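Long-range contacts in FixK2 protein (PDB 4I2O), which binds DNA and probably acts as a transcription factor of the CRP/FNR superfamily linked to nitrogen fixation: residues 62-73 with 102-113; 79-87 with 181-192. The protein carries 1 engineered substitution. All coordinates share one frame; numbering follows the deposited sequence.

Interaction 1 of 2, residues 62-73 with 102-113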
loop_
_atom_site.group_PDB
_atom_site.type_symbol
_atom_site.label_atom_id
_atom_site.label_comp_id
_atom_site.label_asym_id
_atom_site.label_seq_id
_atom_site.Cartn_x
_atom_site.Cartn_y
_atom_site.Cartn_z
ATOM N N TYR A 62 -2.799 11.880 15.681
ATOM C CA TYR A 62 -4.231 12.134 15.952
ATOM C C TYR A 62 -5.012 10.842 16.197
ATOM O O TYR A 62 -4.668 9.787 15.649
ATOM C CB TYR A 62 -4.871 12.760 14.702
ATOM C CG TYR A 62 -4.188 14.014 14.169
ATOM C CD1 TYR A 62 -4.690 15.278 14.463
ATOM C CD2 TYR A 62 -3.049 13.932 13.382
ATOM C CE1 TYR A 62 -4.036 16.462 13.984
ATOM C CE2 TYR A 62 -2.411 15.081 12.893
ATOM C CZ TYR A 62 -2.910 16.336 13.195
ATOM O OH TYR A 62 -2.256 17.454 12.678
ATOM N N GLN A 63 -6.092 10.921 16.974
ATOM C CA GLN A 63 -6.955 9.764 17.131
ATOM C C GLN A 63 -8.381 10.257 16.964
ATOM O O GLN A 63 -8.772 11.235 17.593
ATOM C CB GLN A 63 -6.746 9.103 18.499
ATOM C CG GLN A 63 -7.674 7.919 18.719
ATOM C CD GLN A 63 -7.543 7.338 20.095
ATOM O OE1 GLN A 63 -7.403 8.080 21.086
ATOM N NE2 GLN A 63 -7.577 6.002 20.185
ATOM N N VAL A 64 -9.151 9.643 16.064
ATOM C CA VAL A 64 -10.584 10.044 15.957
ATOM C C VAL A 64 -11.340 9.706 17.242
ATOM O O VAL A 64 -11.247 8.580 17.756
ATOM C CB VAL A 64 -11.228 9.339 14.733
ATOM C CG1 VAL A 64 -12.639 9.791 14.508
ATOM C CG2 VAL A 64 -10.402 9.561 13.437
ATOM N N VAL A 65 -12.067 10.676 17.793
ATOM C CA VAL A 65 -12.969 10.405 18.924
ATOM C C VAL A 65 -14.378 10.256 18.359
ATOM O O VAL A 65 -15.022 9.206 18.512
ATOM C CB VAL A 65 -12.926 11.515 19.961
ATOM C CG1 VAL A 65 -13.907 11.212 21.120
ATOM C CG2 VAL A 65 -11.529 11.675 20.500
ATOM N N THR A 66 -14.865 11.281 17.676
ATOM C CA THR A 66 -16.120 11.088 16.919
ATOM C C THR A 66 -15.941 11.558 15.512
ATOM O O THR A 66 -15.065 12.378 15.255
ATOM C CB THR A 66 -17.286 11.888 17.513
ATOM O OG1 THR A 66 -16.979 13.300 17.467
ATOM C CG2 THR A 66 -17.536 11.500 19.009
ATOM N N GLY A 67 -16.779 11.051 14.609
ATOM C CA GLY A 67 -16.722 11.416 13.200
ATOM C C GLY A 67 -15.893 10.476 12.325
ATOM O O GLY A 67 -15.925 9.276 12.512
ATOM N N ALA A 68 -15.228 11.019 11.314
ATOM C CA ALA A 68 -14.543 10.167 10.319
ATOM C C ALA A 68 -13.626 11.033 9.485
ATOM O O ALA A 68 -13.963 12.187 9.176
ATOM C CB ALA A 68 -15.592 9.452 9.404
ATOM N N VAL A 69 -12.520 10.433 9.055
ATOM C CA VAL A 69 -11.472 11.174 8.331
ATOM C C VAL A 69 -11.082 10.360 7.090
ATOM O O VAL A 69 -11.029 9.144 7.138
ATOM C CB VAL A 69 -10.252 11.366 9.279
ATOM C CG1 VAL A 69 -9.045 12.035 8.526
ATOM C CG2 VAL A 69 -10.665 12.280 10.485
ATOM N N ARG A 70 -10.778 11.030 5.992
ATOM C CA ARG A 70 -10.169 10.314 4.840
ATOM C C ARG A 70 -8.737 10.761 4.595
ATOM O O ARG A 70 -8.448 11.949 4.687
ATOM C CB ARG A 70 -11.028 10.550 3.581
ATOM C CG ARG A 70 -11.239 12.048 3.256
ATOM C CD ARG A 70 -12.117 12.295 1.929
ATOM N NE ARG A 70 -12.391 13.720 1.835
ATOM C CZ ARG A 70 -13.565 14.297 2.133
ATOM N NH1 ARG A 70 -14.665 13.595 2.395
ATOM N NH2 ARG A 70 -13.664 15.614 2.096
ATOM N N SER A 71 -7.846 9.815 4.277
ATOM C CA SER A 71 -6.454 10.107 3.932
ATOM C C SER A 71 -6.339 9.787 2.454
ATOM O O SER A 71 -6.809 8.726 2.042
ATOM C CB SER A 71 -5.448 9.183 4.698
ATOM O OG SER A 71 -5.338 9.587 6.070
ATOM N N TYR A 72 -5.729 10.692 1.676
ATOM C CA TYR A 72 -5.700 10.527 0.221
ATOM C C TYR A 72 -4.515 11.193 -0.448
ATOM O O TYR A 72 -3.779 12.029 0.148
ATOM C CB TYR A 72 -6.995 11.099 -0.362
ATOM C CG TYR A 72 -7.106 12.541 -0.099
ATOM C CD1 TYR A 72 -6.581 13.473 -0.992
ATOM C CD2 TYR A 72 -7.664 12.997 1.109
ATOM C CE1 TYR A 72 -6.643 14.838 -0.718
ATOM C CE2 TYR A 72 -7.720 14.321 1.391
ATOM C CZ TYR A 72 -7.212 15.235 0.493
ATOM O OH TYR A 72 -7.290 16.561 0.808
ATOM N N LYS A 73 -4.277 10.790 -1.701
ATOM C CA LYS A 73 -3.261 11.436 -2.508
ATOM C C LYS A 73 -3.966 11.936 -3.738
ATOM O O LYS A 73 -4.892 11.284 -4.203
ATOM C CB LYS A 73 -2.189 10.410 -2.952
ATOM C CG LYS A 73 -1.349 9.864 -1.769
ATOM C CD LYS A 73 -0.236 8.905 -2.208
ATOM C CE LYS A 73 1.023 9.661 -2.560
ATOM N NZ LYS A 73 1.716 10.258 -1.372
ATOM N N LEU A 102 0.274 11.583 3.030
ATOM C CA LEU A 102 -1.068 11.681 2.510
ATOM C C LEU A 102 -1.678 12.926 3.158
ATOM O O LEU A 102 -1.278 13.307 4.255
ATOM C CB LEU A 102 -1.937 10.459 2.889
ATOM C CG LEU A 102 -1.742 9.234 1.953
ATOM C CD1 LEU A 102 -0.483 8.523 2.319
ATOM C CD2 LEU A 102 -2.870 8.246 1.966
ATOM N N ALA A 103 -2.625 13.538 2.486
ATOM C CA ALA A 103 -3.431 14.614 3.085
ATOM C C ALA A 103 -4.533 13.940 3.894
ATOM O O ALA A 103 -4.827 12.767 3.670
ATOM C CB ALA A 103 -4.025 15.476 1.984
ATOM N N ALA A 104 -5.174 14.679 4.826
ATOM C CA ALA A 104 -6.248 14.082 5.630
ATOM C C ALA A 104 -7.273 15.155 5.757
ATOM O O ALA A 104 -6.913 16.328 5.988
ATOM C CB ALA A 104 -5.745 13.693 7.078
ATOM N N GLU A 105 -8.536 14.767 5.612
ATOM C CA GLU A 105 -9.658 15.715 5.683
ATOM C C GLU A 105 -10.764 15.097 6.472
ATOM O O GLU A 105 -11.021 13.911 6.374
ATOM C CB GLU A 105 -10.242 15.995 4.273
ATOM C CG GLU A 105 -9.595 17.099 3.487
ATOM C CD GLU A 105 -10.141 17.218 2.060
ATOM O OE1 GLU A 105 -10.737 16.228 1.554
ATOM O OE2 GLU A 105 -9.918 18.288 1.429
ATOM N N ALA A 106 -11.491 15.926 7.228
ATOM C CA ALA A 106 -12.691 15.434 7.902
ATOM C C ALA A 106 -13.774 15.128 6.874
ATOM O O ALA A 106 -14.056 15.948 6.022
ATOM C CB ALA A 106 -13.216 16.471 8.911
ATOM N N ILE A 107 -14.393 13.946 6.981
ATOM C CA ILE A 107 -15.496 13.552 6.083
ATOM C C ILE A 107 -16.803 14.173 6.562
ATOM O O ILE A 107 -17.669 14.554 5.747
ATOM C CB ILE A 107 -15.638 12.043 6.026
ATOM C CG1 ILE A 107 -14.363 11.448 5.418
ATOM C CG2 ILE A 107 -16.807 11.621 5.132
ATOM C CD1 ILE A 107 -14.298 9.916 5.642
ATOM N N ILE A 108 -16.920 14.282 7.889
ATOM C CA ILE A 108 -18.102 14.894 8.570
ATOM C C ILE A 108 -17.513 15.628 9.754
ATOM O O ILE A 108 -16.345 15.455 10.049
ATOM C CB ILE A 108 -19.103 13.817 9.078
ATOM C CG1 ILE A 108 -18.374 12.674 9.807
ATOM C CG2 ILE A 108 -19.929 13.233 7.894
ATOM C CD1 ILE A 108 -19.319 11.671 10.500
ATOM N N ASP A 109 -18.295 16.498 10.411
ATOM C CA ASP A 109 -17.745 17.103 11.644
ATOM C C ASP A 109 -17.090 16.036 12.516
ATOM O O ASP A 109 -17.726 14.985 12.769
ATOM C CB ASP A 109 -18.873 17.783 12.458
ATOM C CG ASP A 109 -19.414 19.021 11.791
ATOM O OD1 ASP A 109 -18.848 19.411 10.766
ATOM O OD2 ASP A 109 -20.399 19.628 12.298
ATOM N N THR A 110 -15.862 16.306 13.001
ATOM C CA THR A 110 -15.049 15.254 13.645
ATOM C C THR A 110 -14.334 15.838 14.847
ATOM O O THR A 110 -13.835 16.976 14.779
ATOM C CB THR A 110 -14.020 14.754 12.637
ATOM O OG1 THR A 110 -14.741 13.995 11.637
ATOM C CG2 THR A 110 -12.978 13.796 13.276
ATOM N N SER A 111 -14.299 15.076 15.949
ATOM C CA SER A 111 -13.459 15.467 17.090
ATOM C C SER A 111 -12.298 14.477 17.202
ATOM O O SER A 111 -12.457 13.284 16.974
ATOM C CB SER A 111 -14.271 15.515 18.393
ATOM O OG SER A 111 -14.924 14.275 18.641
ATOM N N VAL A 112 -11.110 15.002 17.477
ATOM C CA VAL A 112 -9.951 14.143 17.589
ATOM C C VAL A 112 -9.261 14.438 18.928
ATOM O O VAL A 112 -9.503 15.472 19.591
ATOM C CB VAL A 112 -8.952 14.396 16.453
ATOM C CG1 VAL A 112 -9.605 14.038 15.069
ATOM C CG2 VAL A 112 -8.445 15.850 16.520
ATOM N N ARG A 113 -8.393 13.526 19.328
ATOM C CA ARG A 113 -7.397 13.852 20.374
ATOM C C ARG A 113 -6.061 13.914 19.623
ATOM O O ARG A 113 -5.867 13.203 18.619
ATOM C CB ARG A 113 -7.346 12.754 21.432
ATOM C CG ARG A 113 -8.666 12.553 22.179
ATOM C CD ARG A 113 -8.600 11.571 23.348
ATOM N NE ARG A 113 -7.676 10.454 23.149
ATOM C CZ ARG A 113 -7.426 9.528 24.079
ATOM N NH1 ARG A 113 -8.041 9.585 25.259
ATOM N NH2 ARG A 113 -6.563 8.539 23.839
HETATM O O HOH W 1 -17.217 15.050 3.139
#

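Interaction 2 of 2, residues 79-87 with 181-192. Engineered in segment 181-192: S183 (natural residue Cys). With nucleotides of chain C.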
loop_
_atom_site.group_PDB
_atom_site.type_symbol
_atom_site.label_atom_id
_atom_site.label_comp_id
_atom_site.label_asym_id
_atom_site.label_seq_id
_atom_site.Cartn_x
_atom_site.Cartn_y
_atom_site.Cartn_z
ATOM N N ARG A 79 -7.642 13.677 -10.122
ATOM C CA ARG A 79 -7.890 12.301 -9.721
ATOM C C ARG A 79 -7.413 12.050 -8.300
ATOM O O ARG A 79 -6.392 12.590 -7.900
ATOM C CB ARG A 79 -7.106 11.377 -10.674
ATOM C CG ARG A 79 -7.821 11.190 -12.062
ATOM C CD ARG A 79 -6.803 10.301 -12.883
ATOM N NE ARG A 79 -5.726 11.159 -13.395
ATOM C CZ ARG A 79 -4.692 10.702 -14.089
ATOM N NH1 ARG A 79 -4.590 9.397 -14.323
ATOM N NH2 ARG A 79 -3.755 11.539 -14.550
ATOM N N ARG A 80 -8.132 11.227 -7.537
ATOM C CA ARG A 80 -7.855 11.110 -6.103
ATOM C C ARG A 80 -7.929 9.641 -5.681
ATOM O O ARG A 80 -8.870 8.960 -6.083
ATOM C CB ARG A 80 -8.958 11.870 -5.310
ATOM C CG ARG A 80 -8.749 11.667 -3.819
ATOM C CD ARG A 80 -9.824 12.534 -3.081
ATOM N NE ARG A 80 -11.121 11.902 -3.254
ATOM C CZ ARG A 80 -12.212 12.220 -2.542
ATOM N NH1 ARG A 80 -12.102 13.043 -1.494
ATOM N NH2 ARG A 80 -13.373 11.632 -2.825
ATOM N N GLN A 81 -6.916 9.134 -4.968
ATOM C CA GLN A 81 -6.941 7.805 -4.395
ATOM C C GLN A 81 -7.054 8.029 -2.900
ATOM O O GLN A 81 -6.157 8.666 -2.279
ATOM C CB GLN A 81 -5.644 7.004 -4.735
ATOM C CG GLN A 81 -5.641 5.671 -3.987
ATOM C CD GLN A 81 -6.725 4.741 -4.444
ATOM O OE1 GLN A 81 -6.969 4.598 -5.670
ATOM N NE2 GLN A 81 -7.351 4.028 -3.477
ATOM N N ILE A 82 -8.163 7.559 -2.308
ATOM C CA ILE A 82 -8.220 7.493 -0.833
ATOM C C ILE A 82 -7.494 6.211 -0.330
ATOM O O ILE A 82 -7.848 5.045 -0.701
ATOM C CB ILE A 82 -9.710 7.531 -0.400
ATOM C CG1 ILE A 82 -10.227 8.950 -0.610
ATOM C CG2 ILE A 82 -9.779 7.207 1.121
ATOM C CD1 ILE A 82 -11.778 9.087 -0.397
ATOM N N GLY A 83 -6.490 6.390 0.544
ATOM C CA GLY A 83 -5.702 5.295 1.044
ATOM C C GLY A 83 -6.314 4.671 2.263
ATOM O O GLY A 83 -6.114 3.467 2.516
ATOM N N ALA A 84 -7.133 5.445 3.006
ATOM C CA ALA A 84 -7.699 4.885 4.199
ATOM C C ALA A 84 -8.810 5.787 4.712
ATOM O O ALA A 84 -8.767 7.010 4.517
ATOM C CB ALA A 84 -6.607 4.744 5.331
ATOM N N PHE A 85 -9.741 5.162 5.401
ATOM C CA PHE A 85 -10.781 5.910 6.183
ATOM C C PHE A 85 -10.436 5.697 7.634
ATOM O O PHE A 85 -10.107 4.573 8.024
ATOM C CB PHE A 85 -12.121 5.318 5.922
ATOM C CG PHE A 85 -12.657 5.613 4.530
ATOM C CD1 PHE A 85 -12.938 6.950 4.159
ATOM C CD2 PHE A 85 -12.877 4.590 3.616
ATOM C CE1 PHE A 85 -13.422 7.249 2.892
ATOM C CE2 PHE A 85 -13.441 4.892 2.331
ATOM C CZ PHE A 85 -13.696 6.247 1.973
ATOM N N HIS A 86 -10.443 6.756 8.453
ATOM C CA HIS A 86 -10.125 6.604 9.901
ATOM C C HIS A 86 -11.394 6.906 10.653
ATOM O O HIS A 86 -12.074 7.897 10.372
ATOM C CB HIS A 86 -9.081 7.619 10.298
ATOM C CG HIS A 86 -7.897 7.604 9.374
ATOM N ND1 HIS A 86 -7.129 6.485 9.218
ATOM C CD2 HIS A 86 -7.378 8.543 8.544
ATOM C CE1 HIS A 86 -6.126 6.755 8.384
ATOM N NE2 HIS A 86 -6.286 7.983 7.931
ATOM N N LEU A 87 -11.779 5.961 11.502
ATOM C CA LEU A 87 -13.104 5.945 12.116
ATOM C C LEU A 87 -12.832 6.060 13.637
ATOM O O LEU A 87 -11.688 6.052 14.059
ATOM C CB LEU A 87 -13.774 4.615 11.755
ATOM C CG LEU A 87 -14.021 4.415 10.263
ATOM C CD1 LEU A 87 -14.589 3.026 10.076
ATOM C CD2 LEU A 87 -15.015 5.492 9.697
ATOM N N PRO A 181 -20.248 7.026 6.829
ATOM C CA PRO A 181 -20.186 8.503 6.921
ATOM C C PRO A 181 -19.850 9.179 5.607
ATOM O O PRO A 181 -20.016 10.421 5.552
ATOM C CB PRO A 181 -19.028 8.765 7.891
ATOM C CG PRO A 181 -18.070 7.525 7.636
ATOM C CD PRO A 181 -19.105 6.370 7.515
ATOM N N MET A 182 -19.391 8.432 4.584
ATOM C CA MET A 182 -18.875 9.026 3.378
ATOM C C MET A 182 -19.801 8.827 2.134
ATOM O O MET A 182 -20.674 7.902 2.100
ATOM C CB MET A 182 -17.452 8.416 3.118
ATOM C CG MET A 182 -17.495 6.985 2.537
ATOM S SD MET A 182 -18.054 5.678 3.618
ATOM C CE MET A 182 -16.672 5.363 4.736
ATOM N N SER A 183 -19.581 9.689 1.143
ATOM C CA SER A 183 -20.317 9.715 -0.105
ATOM C C SER A 183 -19.900 8.591 -1.023
ATOM O O SER A 183 -18.887 7.928 -0.791
ATOM C CB SER A 183 -20.006 11.032 -0.834
ATOM O OG SER A 183 -18.621 11.015 -1.194
ATOM N N ARG A 184 -20.665 8.412 -2.097
ATOM C CA ARG A 184 -20.352 7.400 -3.088
ATOM C C ARG A 184 -19.040 7.750 -3.811
ATOM O O ARG A 184 -18.262 6.868 -4.268
ATOM C CB ARG A 184 -21.563 7.296 -4.106
ATOM C CG ARG A 184 -22.914 6.781 -3.439
ATOM C CD ARG A 184 -22.765 5.320 -2.920
ATOM N NE ARG A 184 -24.096 4.714 -2.656
ATOM C CZ ARG A 184 -24.588 4.419 -1.447
ATOM N NH1 ARG A 184 -23.918 4.693 -0.295
ATOM N NH2 ARG A 184 -25.781 3.839 -1.396
ATOM N N ARG A 185 -18.778 9.043 -3.959
ATOM C CA ARG A 185 -17.535 9.434 -4.604
ATOM C C ARG A 185 -16.332 9.086 -3.701
ATOM O O ARG A 185 -15.257 8.652 -4.213
ATOM C CB ARG A 185 -17.563 10.951 -4.842
ATOM C CG ARG A 185 -16.248 11.468 -5.501
ATOM C CD ARG A 185 -16.348 12.990 -5.779
ATOM N NE ARG A 185 -17.195 13.193 -6.966
ATOM C CZ ARG A 185 -16.768 12.869 -8.196
ATOM N NH1 ARG A 185 -15.524 12.377 -8.402
ATOM N NH2 ARG A 185 -17.560 13.026 -9.231
ATOM N N ASP A 186 -16.470 9.279 -2.395
ATOM C CA ASP A 186 -15.344 8.846 -1.542
ATOM C C ASP A 186 -15.199 7.336 -1.632
ATOM O O ASP A 186 -14.067 6.799 -1.650
ATOM C CB ASP A 186 -15.614 9.194 -0.060
ATOM C CG ASP A 186 -15.331 10.632 0.287
ATOM O OD1 ASP A 186 -15.065 11.463 -0.585
ATOM O OD2 ASP A 186 -15.428 10.940 1.499
ATOM N N ILE A 187 -16.316 6.591 -1.627
ATOM C CA ILE A 187 -16.160 5.123 -1.732
ATOM C C ILE A 187 -15.457 4.763 -3.045
ATOM O O ILE A 187 -14.581 3.906 -3.050
ATOM C CB ILE A 187 -17.487 4.366 -1.621
ATOM C CG1 ILE A 187 -18.128 4.691 -0.224
ATOM C CG2 ILE A 187 -17.309 2.860 -1.764
ATOM C CD1 ILE A 187 -19.607 4.194 -0.145
ATOM N N GLY A 188 -15.910 5.315 -4.172
ATOM C CA GLY A 188 -15.233 5.005 -5.450
ATOM C C GLY A 188 -13.754 5.390 -5.366
ATOM O O GLY A 188 -12.942 4.609 -5.839
ATOM N N ASP A 189 -13.389 6.561 -4.806
ATOM C CA ASP A 189 -11.950 6.930 -4.718
ATOM C C ASP A 189 -11.137 6.092 -3.759
ATOM O O ASP A 189 -9.920 5.978 -3.944
ATOM C CB ASP A 189 -11.716 8.461 -4.432
ATOM C CG ASP A 189 -12.177 9.322 -5.567
ATOM O OD1 ASP A 189 -12.225 8.810 -6.716
ATOM O OD2 ASP A 189 -12.376 10.551 -5.361
ATOM N N TYR A 190 -11.803 5.384 -2.836
ATOM C CA TYR A 190 -11.094 4.380 -2.017
ATOM C C TYR A 190 -10.881 3.107 -2.798
ATOM O O TYR A 190 -9.835 2.448 -2.675
ATOM C CB TYR A 190 -11.998 4.062 -0.796
ATOM C CG TYR A 190 -11.451 3.078 0.260
ATOM C CD1 TYR A 190 -10.189 3.261 0.876
ATOM C CD2 TYR A 190 -12.215 1.997 0.658
ATOM C CE1 TYR A 190 -9.753 2.403 1.899
ATOM C CE2 TYR A 190 -11.774 1.134 1.690
ATOM C CZ TYR A 190 -10.564 1.357 2.302
ATOM O OH TYR A 190 -10.121 0.554 3.339
ATOM N N LEU A 191 -11.819 2.783 -3.685
ATOM C CA LEU A 191 -11.792 1.489 -4.381
ATOM C C LEU A 191 -11.269 1.575 -5.833
ATOM O O LEU A 191 -11.312 0.571 -6.527
ATOM C CB LEU A 191 -13.231 0.857 -4.469
ATOM C CG LEU A 191 -13.907 0.639 -3.102
ATOM C CD1 LEU A 191 -15.344 0.051 -3.311
ATOM C CD2 LEU A 191 -12.960 -0.314 -2.307
ATOM N N GLY A 192 -10.798 2.734 -6.292
ATOM C CA GLY A 192 -10.277 2.840 -7.667
ATOM C C GLY A 192 -11.392 2.730 -8.685
ATOM O O GLY A 192 -11.178 2.266 -9.807
ATOM P P DA C 7 -24.088 10.022 -1.760
ATOM O OP1 DA C 7 -23.988 9.350 -0.445
ATOM O OP2 DA C 7 -22.872 10.171 -2.641
ATOM O "O5'" DA C 7 -25.171 9.324 -2.676
ATOM C "C5'" DA C 7 -26.568 9.107 -2.129
ATOM C "C4'" DA C 7 -27.378 8.484 -3.276
ATOM O "O4'" DA C 7 -27.646 9.519 -4.252
ATOM C "C3'" DA C 7 -26.687 7.340 -3.993
ATOM O "O3'" DA C 7 -27.555 6.199 -3.683
ATOM C "C2'" DA C 7 -26.718 7.727 -5.507
ATOM C "C1'" DA C 7 -27.779 8.863 -5.494
ATOM N N9 DA C 7 -27.469 9.891 -6.488
ATOM C C8 DA C 7 -26.333 10.655 -6.586
ATOM N N7 DA C 7 -26.338 11.524 -7.584
ATOM C C5 DA C 7 -27.604 11.351 -8.168
ATOM C C6 DA C 7 -28.212 11.958 -9.266
ATOM N N6 DA C 7 -27.558 12.931 -9.925
ATOM N N1 DA C 7 -29.502 11.571 -9.606
ATOM C C2 DA C 7 -30.029 10.575 -8.844
ATOM N N3 DA C 7 -29.486 9.908 -7.774
ATOM C C4 DA C 7 -28.300 10.360 -7.501
ATOM P P DT C 8 -27.294 4.742 -4.413
ATOM O OP1 DT C 8 -28.006 3.732 -3.511
ATOM O OP2 DT C 8 -25.921 4.713 -4.912
ATOM O "O5'" DT C 8 -28.248 4.807 -5.769
ATOM C "C5'" DT C 8 -29.634 4.980 -5.486
ATOM C "C4'" DT C 8 -30.333 5.123 -6.824
ATOM O "O4'" DT C 8 -29.845 6.284 -7.537
ATOM C "C3'" DT C 8 -30.083 3.950 -7.796
ATOM O "O3'" DT C 8 -31.384 3.537 -8.124
ATOM C "C2'" DT C 8 -29.391 4.472 -9.050
ATOM C "C1'" DT C 8 -29.760 5.931 -8.951
ATOM N N1 DT C 8 -28.767 6.927 -9.546
ATOM C C2 DT C 8 -29.155 7.808 -10.562
ATOM O O2 DT C 8 -30.261 7.809 -11.117
ATOM N N3 DT C 8 -28.224 8.717 -10.958
ATOM C C4 DT C 8 -26.910 8.823 -10.449
ATOM O O4 DT C 8 -26.178 9.724 -10.865
ATOM C C5 DT C 8 -26.540 7.881 -9.402
ATOM C C7 DT C 8 -25.138 7.922 -8.802
ATOM C C6 DT C 8 -27.474 6.987 -8.976
HETATM O O HOH W 2 -10.729 10.461 -8.602
HETATM O O HOH W 3 -14.750 14.306 -0.868
HETATM O O HOH W 4 -9.547 2.325 5.680
#

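Interaction 1 of 2, residues 62-73 with 102-113
R70 and E105 face each other as a hydrogen-bonded antiparallel pair, and their side chains join in a salt bridge on the same face of the sheet. Both R70 NE and R70 NH2 donate to E105 OE1 at 3.0 Å, an oxygen that lies in the guanidinium plane; NE comes nearly along the C-O bond, whereas NH2 approaches from above the carboxylate, whose plane stands 82° from the guanidinium. Arginine suits this place because its remaining N-H groups serve other acceptors: NH1 reaches a water that bridges to I107 O, and D186, while NH2 also meets D48. CG of R70 sits between its backbone N and carbonyl carbon (chi1 56°), and the extended chain carries the guanidinium past I107 CG1. Next along this face, the small methyl of A103 fits over the Y72 ring, CB 3.5 Å from CZ, in a CH-pi contact. On the other face V69 CG1 packs 4.0 Å from A104 CB.

Farther along, G67 has backbone angles and surroundings that leave no room for a CB, which would clash with T110 OG1. That hydroxyl accepts from A68 N at 3.0 Å and donates to I108 O, tying the two loops together. V65 N and T66 N both bond to S111 O, from the same face of its carbonyl plane, and T66 OG1 meets S111 OG at 2.6 Å in a hydrogen bond. Beyond this bulge Q63 pairs with R113 through two backbone bonds, Q63 N to R113 O at 2.8 Å; Q63 NE2 turns to G89 O.

Two antiparallel ladders, the first with a classic beta bulge, thus pass from one sheet to the other, as in the beta roll of cyclic nucleotide-binding domains.

Interaction 2 of 2, residues 79-87 with 181-192
R80 binds two helix carboxylates at once. Its NE and NH2 both donate to D189 OD2, at 2.8 Å from NE, on the anti side of the oxygen, and NH2 also reaches D186 OD1 at 2.8 Å; water joins NH1 to the same D186 oxygen. A bend at chi3 (72°) turns the guanidinium toward the helix, with I82 CD1 over its centre. D189 OD1 meets R154 of the second subunit. A leucine in place of R80 would probably leave both aspartates without this shared positive partner and weaken the hold of strand on helix.

One backbone bond crosses the contact, I82 N to D189 O at 2.9 Å. Y190 OH is hydrogen-bonded to E167.

The apolar contacts centre on F85, a flat side chain suited to a sandwich: M182 CE lies over the middle of one face, 3.8 Å from the centroid, and I82 CG2 over the other, toward its rim. F85 turns its edge to the face of Y190, CE2 3.4 Å from Y190 CG, in an edge-to-face pair with planes at 53°.

Helix 184-191, N-capped by engineered S183, thereby docks the Crp-like helix-turn-helix domain on strand 80-86 of the cyclic nucleotide-binding domain.

How the interactions relate
Interactions 1 and 2 have centres 12 Å apart and share one sheet, in which strand 69-74 lies between 103-106 and 80-86. V69 O and H86 N probably form a hydrogen bond at 2.8 Å, and S71 OG and H86 NE2 another at 2.6 Å. D186 ties the contacts by charge, its OD2 paired with R70 of interaction 1 and its OD1 with R80 of interaction 2. DNA lies about 8 Å from the nearest atom of interaction 1, whereas segment 181-192 of interaction 2 touches it through R184, which takes no part in the contact with 79-87: R184 N donates to OP2 of DA7 of chain C at 2.9 Å, and R184 NE to OP2 of DT8 of chain C. The helix docked on the sheet thus also holds phosphates.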